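Glutathione synthetase-like effector 30 (Gpa-GSS30-apo) (Globodera pallida, PDB 5OET) probably acts as an effector in plant parasitism, having evolved from a housekeeping glutathione synthetase, which joins gamma-glutamylcysteine and glycine with ATP. Local coordinates at residues F306-R314 / N327-T338. Residues are numbered along the deposited sequence; the frame is centred on the assembly and turned at random.
Sequences FVVAVVFDR and NFVIDHSTAIKT
N327 sets its OD1 3.6 Å from OD2 of D313, the amide and carboxylate planes turned 34° apart. One helical turn on, I330 lays CG2 against V311 CG2 at 3.7 Å, the two side chains crossing at about a right angle; L300 of the neighbouring strand also touches both. The helix gives way at H332, and S333 turns its OG back to I330 O. A335 then brings its CB to 3.8 Å from V311 CG2, the methyl that lies beside V311's backbone N because CG1 takes the anti position (chi1 179°). With I336 the chain becomes a short, weakly bonded parallel strand, reached from 306-314 by a beta-alpha-beta crossover through helix 325-331; strand 246-251 flanks 306-314 on the side away from I336, also parallel. I336 N donates to A309 O (2.8 Å), and I336 O receives V311 N almost in line with its carbonyl. K337 curls back, its NZ bonding A335 O in that carbonyl's plane and D331 O from above the plane of D331's own carbonyl. T338 closes the run: OG1, between the backbone N and the carbonyl carbon (chi1 66°), donates to a lone pair of V311 O at 3.0 Å, while CG2 meets V310 CG1 and CB sits at the edge of the F312 ring.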
ATOM      1  N   PHE A 306       8.448  -4.475 -30.562  1.00 56.76           N
ATOM      2  CA  PHE A 306       7.936  -3.251 -29.959  1.00 53.56           C
ATOM      3  C   PHE A 306       8.936  -2.130 -30.038  1.00 50.91           C
ATOM      4  O   PHE A 306      10.051  -2.261 -29.563  1.00 48.91           O
ATOM      5  CB  PHE A 306       7.561  -3.501 -28.508  1.00 52.34           C
ATOM      6  CG  PHE A 306       6.389  -4.413 -28.357  1.00 53.38           C
ATOM      7  CD1 PHE A 306       5.100  -3.957 -28.640  1.00 53.96           C
ATOM      8  CD2 PHE A 306       6.561  -5.743 -27.958  1.00 53.92           C
ATOM      9  CE1 PHE A 306       4.006  -4.809 -28.523  1.00 54.68           C
ATOM     10  CE2 PHE A 306       5.474  -6.598 -27.842  1.00 54.01           C
ATOM     11  CZ  PHE A 306       4.195  -6.127 -28.117  1.00 54.90           C
ATOM     12  N   VAL A 307       8.504  -1.016 -30.626  1.00 49.47           N
ATOM     13  CA  VAL A 307       9.294   0.190 -30.655  1.00 47.61           C
ATOM     14  C   VAL A 307       9.192   0.819 -29.265  1.00 45.50           C
ATOM     15  O   VAL A 307       8.169   0.743 -28.602  1.00 44.67           O
ATOM     16  CB  VAL A 307       8.856   1.131 -31.798  1.00 48.24           C
ATOM     17  CG1 VAL A 307       9.766   2.346 -31.885  1.00 47.65           C
ATOM     18  CG2 VAL A 307       8.902   0.387 -33.137  1.00 49.48           C
ATOM     19  N   VAL A 308      10.301   1.365 -28.789  1.00 45.02           N
ATOM     20  CA  VAL A 308      10.373   1.933 -27.453  1.00 43.31           C
ATOM     21  C   VAL A 308      10.460   3.431 -27.643  1.00 43.05           C
ATOM     22  O   VAL A 308      11.415   3.918 -28.246  1.00 44.09           O
ATOM     23  CB  VAL A 308      11.603   1.420 -26.684  1.00 42.77           C
ATOM     24  CG1 VAL A 308      11.724   2.113 -25.342  1.00 42.43           C
ATOM     25  CG2 VAL A 308      11.533  -0.079 -26.473  1.00 43.13           C
ATOM     26  N   ALA A 309       9.455   4.143 -27.141  1.00 42.58           N
ATOM     27  CA  ALA A 309       9.375   5.601 -27.240  1.00 42.42           C
ATOM     28  C   ALA A 309      10.230   6.303 -26.176  1.00 42.39           C
ATOM     29  O   ALA A 309      10.886   7.310 -26.459  1.00 44.26           O
ATOM     30  CB  ALA A 309       7.932   6.061 -27.131  1.00 42.11           C
ATOM     31  N   VAL A 310      10.206   5.774 -24.952  1.00 41.37           N
ATOM     32  CA  VAL A 310      10.880   6.356 -23.802  1.00 40.21           C
ATOM     33  C   VAL A 310      11.634   5.268 -23.080  1.00 40.19           C
ATOM     34  O   VAL A 310      11.056   4.237 -22.792  1.00 39.73           O
ATOM     35  CB  VAL A 310       9.856   6.926 -22.810  1.00 39.71           C
ATOM     36  CG1 VAL A 310      10.551   7.623 -21.637  1.00 39.47           C
ATOM     37  CG2 VAL A 310       8.901   7.862 -23.520  1.00 40.30           C
ATOM     38  N   VAL A 311      12.903   5.495 -22.770  1.00 41.73           N
ATOM     39  CA  VAL A 311      13.617   4.600 -21.857  1.00 43.45           C
ATOM     40  C   VAL A 311      13.727   5.268 -20.494  1.00 44.53           C
ATOM     41  O   VAL A 311      14.524   6.176 -20.293  1.00 44.91           O
ATOM     42  CB  VAL A 311      14.992   4.175 -22.374  1.00 43.55           C
ATOM     43  CG1 VAL A 311      15.677   3.269 -21.356  1.00 43.80           C
ATOM     44  CG2 VAL A 311      14.837   3.413 -23.664  1.00 45.15           C
ATOM     45  N   PHE A 312      12.906   4.812 -19.559  1.00 47.04           N
ATOM     46  CA  PHE A 312      12.926   5.322 -18.218  1.00 48.50           C
ATOM     47  C   PHE A 312      13.993   4.542 -17.446  1.00 50.32           C
ATOM     48  O   PHE A 312      13.804   3.387 -17.099  1.00 51.49           O
ATOM     49  CB  PHE A 312      11.512   5.225 -17.647  1.00 49.76           C
ATOM     50  CG  PHE A 312      11.255   6.096 -16.439  1.00 51.06           C
ATOM     51  CD1 PHE A 312      11.848   7.353 -16.274  1.00 51.53           C
ATOM     52  CD2 PHE A 312      10.375   5.657 -15.463  1.00 51.16           C
ATOM     53  CE1 PHE A 312      11.573   8.126 -15.148  1.00 51.80           C
ATOM     54  CE2 PHE A 312      10.101   6.419 -14.330  1.00 51.26           C
ATOM     55  CZ  PHE A 312      10.694   7.654 -14.174  1.00 51.24           C
ATOM     56  N   ASP A 313      15.157   5.172 -17.272  1.00 55.49           N
ATOM     57  CA  ASP A 313      16.318   4.598 -16.556  1.00 58.82           C
ATOM     58  C   ASP A 313      16.058   4.622 -15.033  1.00 56.85           C
ATOM     59  O   ASP A 313      15.878   5.688 -14.422  1.00 55.31           O
ATOM     60  CB  ASP A 313      17.645   5.367 -16.864  1.00 63.97           C
ATOM     61  CG  ASP A 313      18.582   4.618 -17.870  1.00 70.70           C
ATOM     62  OD1 ASP A 313      18.713   3.389 -17.746  1.00 75.51           O
ATOM     63  OD2 ASP A 313      19.223   5.247 -18.770  1.00 72.12           O
ATOM     64  N   ARG A 314      16.048   3.436 -14.431  1.00 54.19           N
ATOM     65  CA  ARG A 314      15.935   3.292 -12.997  1.00 53.10           C
ATOM     66  C   ARG A 314      17.120   2.442 -12.537  1.00 53.85           C
ATOM     67  O   ARG A 314      16.965   1.474 -11.798  1.00 53.09           O
ATOM     68  CB  ARG A 314      14.576   2.682 -12.634  1.00 52.43           C
ATOM     69  CG  ARG A 314      13.385   3.317 -13.349  1.00 51.82           C
ATOM     70  CD  ARG A 314      13.017   4.688 -12.802  1.00 50.39           C
ATOM     71  NE  ARG A 314      12.161   4.560 -11.621  1.00 51.08           N
ATOM     72  CZ  ARG A 314      12.238   5.295 -10.502  1.00 51.29           C
ATOM     73  NH1 ARG A 314      11.391   5.039  -9.502  1.00 49.75           N
ATOM     74  NH2 ARG A 314      13.156   6.261 -10.362  1.00 51.92           N
ATOM     75  N   ASN A 327      23.772   0.492 -22.432  1.00 66.59           N
ATOM     76  CA  ASN A 327      23.343   1.855 -22.026  1.00 68.51           C
ATOM     77  C   ASN A 327      23.621   2.944 -23.072  1.00 68.48           C
ATOM     78  O   ASN A 327      22.798   3.832 -23.259  1.00 67.37           O
ATOM     79  CB  ASN A 327      23.951   2.292 -20.668  1.00 71.30           C
ATOM     80  CG  ASN A 327      22.943   2.260 -19.522  1.00 71.75           C
ATOM     81  OD1 ASN A 327      21.974   3.046 -19.482  1.00 74.36           O
ATOM     82  ND2 ASN A 327      23.182   1.365 -18.571  1.00 69.84           N
ATOM     83  N   PHE A 328      24.763   2.875 -23.750  1.00 70.72           N
ATOM     84  CA  PHE A 328      25.101   3.880 -24.768  1.00 71.70           C
ATOM     85  C   PHE A 328      24.572   3.501 -26.150  1.00 70.01           C
ATOM     86  O   PHE A 328      24.301   4.389 -26.958  1.00 69.55           O
ATOM     87  CB  PHE A 328      26.603   4.195 -24.756  1.00 74.78           C
ATOM     88  CG  PHE A 328      27.010   5.110 -23.621  1.00 77.55           C
ATOM     89  CD1 PHE A 328      27.115   4.621 -22.314  1.00 79.96           C
ATOM     90  CD2 PHE A 328      27.255   6.462 -23.847  1.00 78.74           C
ATOM     91  CE1 PHE A 328      27.466   5.460 -21.263  1.00 80.27           C
ATOM     92  CE2 PHE A 328      27.622   7.302 -22.803  1.00 79.72           C
ATOM     93  CZ  PHE A 328      27.729   6.801 -21.509  1.00 80.87           C
ATOM     94  N   VAL A 329      24.393   2.205 -26.406  1.00 68.40           N
ATOM     95  CA  VAL A 329      23.570   1.741 -27.540  1.00 68.80           C
ATOM     96  C   VAL A 329      22.117   2.259 -27.407  1.00 68.98           C
ATOM     97  O   VAL A 329      21.529   2.706 -28.390  1.00 72.99           O
ATOM     98  CB  VAL A 329      23.640   0.197 -27.715  1.00 67.84           C
ATOM     99  CG1 VAL A 329      22.484  -0.348 -28.549  1.00 67.34           C
ATOM    100  CG2 VAL A 329      24.977  -0.195 -28.332  1.00 68.03           C
ATOM    101  N   ILE A 330      21.554   2.220 -26.204  1.00 67.23           N
ATOM    102  CA  ILE A 330      20.261   2.870 -25.934  1.00 65.37           C
ATOM    103  C   ILE A 330      20.358   4.401 -26.087  1.00 65.98           C
ATOM    104  O   ILE A 330      19.460   5.033 -26.639  1.00 68.32           O
ATOM    105  CB  ILE A 330      19.739   2.542 -24.515  1.00 62.20           C
ATOM    106  CG1 ILE A 330      19.427   1.051 -24.384  1.00 62.45           C
ATOM    107  CG2 ILE A 330      18.494   3.359 -24.181  1.00 60.91           C
ATOM    108  CD1 ILE A 330      19.434   0.566 -22.950  1.00 61.71           C
ATOM    109  N   ASP A 331      21.431   4.992 -25.568  1.00 65.96           N
ATOM    110  CA  ASP A 331      21.609   6.449 -25.595  1.00 64.49           C
ATOM    111  C   ASP A 331      21.725   7.011 -27.017  1.00 62.54           C
ATOM    112  O   ASP A 331      21.243   8.115 -27.278  1.00 62.56           O
ATOM    113  CB  ASP A 331      22.831   6.876 -24.756  1.00 66.48           C
ATOM    114  CG  ASP A 331      22.652   8.256 -24.125  1.00 66.70           C
ATOM    115  OD1 ASP A 331      22.931   9.277 -24.791  1.00 67.82           O
ATOM    116  OD2 ASP A 331      22.216   8.309 -22.954  1.00 66.63           O
ATOM    117  N   HIS A 332      22.356   6.253 -27.917  1.00 59.59           N
ATOM    118  CA  HIS A 332      22.479   6.631 -29.329  1.00 58.47           C
ATOM    119  C   HIS A 332      21.403   5.896 -30.152  1.00 56.73           C
ATOM    120  O   HIS A 332      21.681   5.023 -30.963  1.00 57.93           O
ATOM    121  CB  HIS A 332      23.905   6.353 -29.826  1.00 59.73           C
ATOM    122  CG  HIS A 332      24.322   7.220 -30.972  1.00 60.96           C
ATOM    123  ND1 HIS A 332      25.116   6.775 -32.012  1.00 62.68           N
ATOM    124  CD2 HIS A 332      24.099   8.537 -31.209  1.00 61.82           C
ATOM    125  CE1 HIS A 332      25.382   7.787 -32.822  1.00 64.08           C
ATOM    126  NE2 HIS A 332      24.749   8.859 -32.376  1.00 63.83           N
ATOM    127  N   SER A 333      20.155   6.261 -29.899  1.00 53.42           N
ATOM    128  CA  SER A 333      19.002   5.674 -30.557  1.00 52.37           C
ATOM    129  C   SER A 333      17.881   6.687 -30.483  1.00 50.48           C
ATOM    130  O   SER A 333      18.006   7.672 -29.765  1.00 49.12           O
ATOM    131  CB  SER A 333      18.561   4.405 -29.843  1.00 51.86           C
ATOM    132  OG  SER A 333      17.813   4.728 -28.684  1.00 50.16           O
ATOM    133  N   THR A 334      16.767   6.428 -31.161  1.00 48.87           N
ATOM    134  CA  THR A 334      15.710   7.420 -31.216  1.00 47.80           C
ATOM    135  C   THR A 334      14.821   7.480 -29.968  1.00 47.21           C
ATOM    136  O   THR A 334      14.000   8.386 -29.862  1.00 47.76           O
ATOM    137  CB  THR A 334      14.843   7.262 -32.461  1.00 48.53           C
ATOM    138  OG1 THR A 334      14.082   6.049 -32.379  1.00 47.85           O
ATOM    139  CG2 THR A 334      15.737   7.302 -33.726  1.00 49.61           C
ATOM    140  N   ALA A 335      14.966   6.553 -29.021  1.00 46.50           N
ATOM    141  CA  ALA A 335      14.158   6.601 -27.806  1.00 46.19           C
ATOM    142  C   ALA A 335      14.473   7.862 -27.002  1.00 46.14           C
ATOM    143  O   ALA A 335      15.618   8.324 -26.979  1.00 45.96           O
ATOM    144  CB  ALA A 335      14.385   5.358 -26.950  1.00 46.02           C
ATOM    145  N   ILE A 336      13.454   8.431 -26.361  1.00 45.72           N
ATOM    146  CA  ILE A 336      13.674   9.544 -25.464  1.00 45.10           C
ATOM    147  C   ILE A 336      14.302   8.965 -24.197  1.00 45.41           C
ATOM    148  O   ILE A 336      13.821   7.977 -23.670  1.00 44.47           O
ATOM    149  CB  ILE A 336      12.375  10.289 -25.155  1.00 44.05           C
ATOM    150  CG1 ILE A 336      11.809  10.889 -26.443  1.00 44.78           C
ATOM    151  CG2 ILE A 336      12.628  11.382 -24.122  1.00 43.14           C
ATOM    152  CD1 ILE A 336      10.435  11.510 -26.273  1.00 44.55           C
ATOM    153  N   LYS A 337      15.409   9.558 -23.750  1.00 47.51           N
ATOM    154  CA  LYS A 337      16.109   9.149 -22.523  1.00 48.21           C
ATOM    155  C   LYS A 337      15.717  10.080 -21.392  1.00 49.02           C
ATOM    156  O   LYS A 337      15.207  11.180 -21.630  1.00 49.46           O
ATOM    157  CB  LYS A 337      17.630   9.172 -22.709  1.00 49.46           C
ATOM    158  CG  LYS A 337      18.226   7.876 -23.249  1.00 51.18           C
ATOM    159  CD  LYS A 337      17.880   7.632 -24.702  1.00 52.73           C
ATOM    160  CE  LYS A 337      18.483   8.678 -25.621  1.00 53.62           C
ATOM    161  NZ  LYS A 337      18.336   8.289 -27.052  1.00 55.51           N
ATOM    162  N   THR A 338      15.982   9.639 -20.162  1.00 52.20           N
ATOM    163  CA  THR A 338      15.385  10.236 -18.947  1.00 53.10           C
ATOM    164  C   THR A 338      16.388  10.386 -17.783  1.00 51.35           C
ATOM    165  O   THR A 338      16.198   9.748 -16.750  1.00 53.69           O
ATOM    166  CB  THR A 338      14.214   9.346 -18.439  1.00 54.56           C
ATOM    167  OG1 THR A 338      14.739   8.080 -18.002  1.00 54.43           O
ATOM    168  CG2 THR A 338      13.127   9.119 -19.532  1.00 54.91           C
TER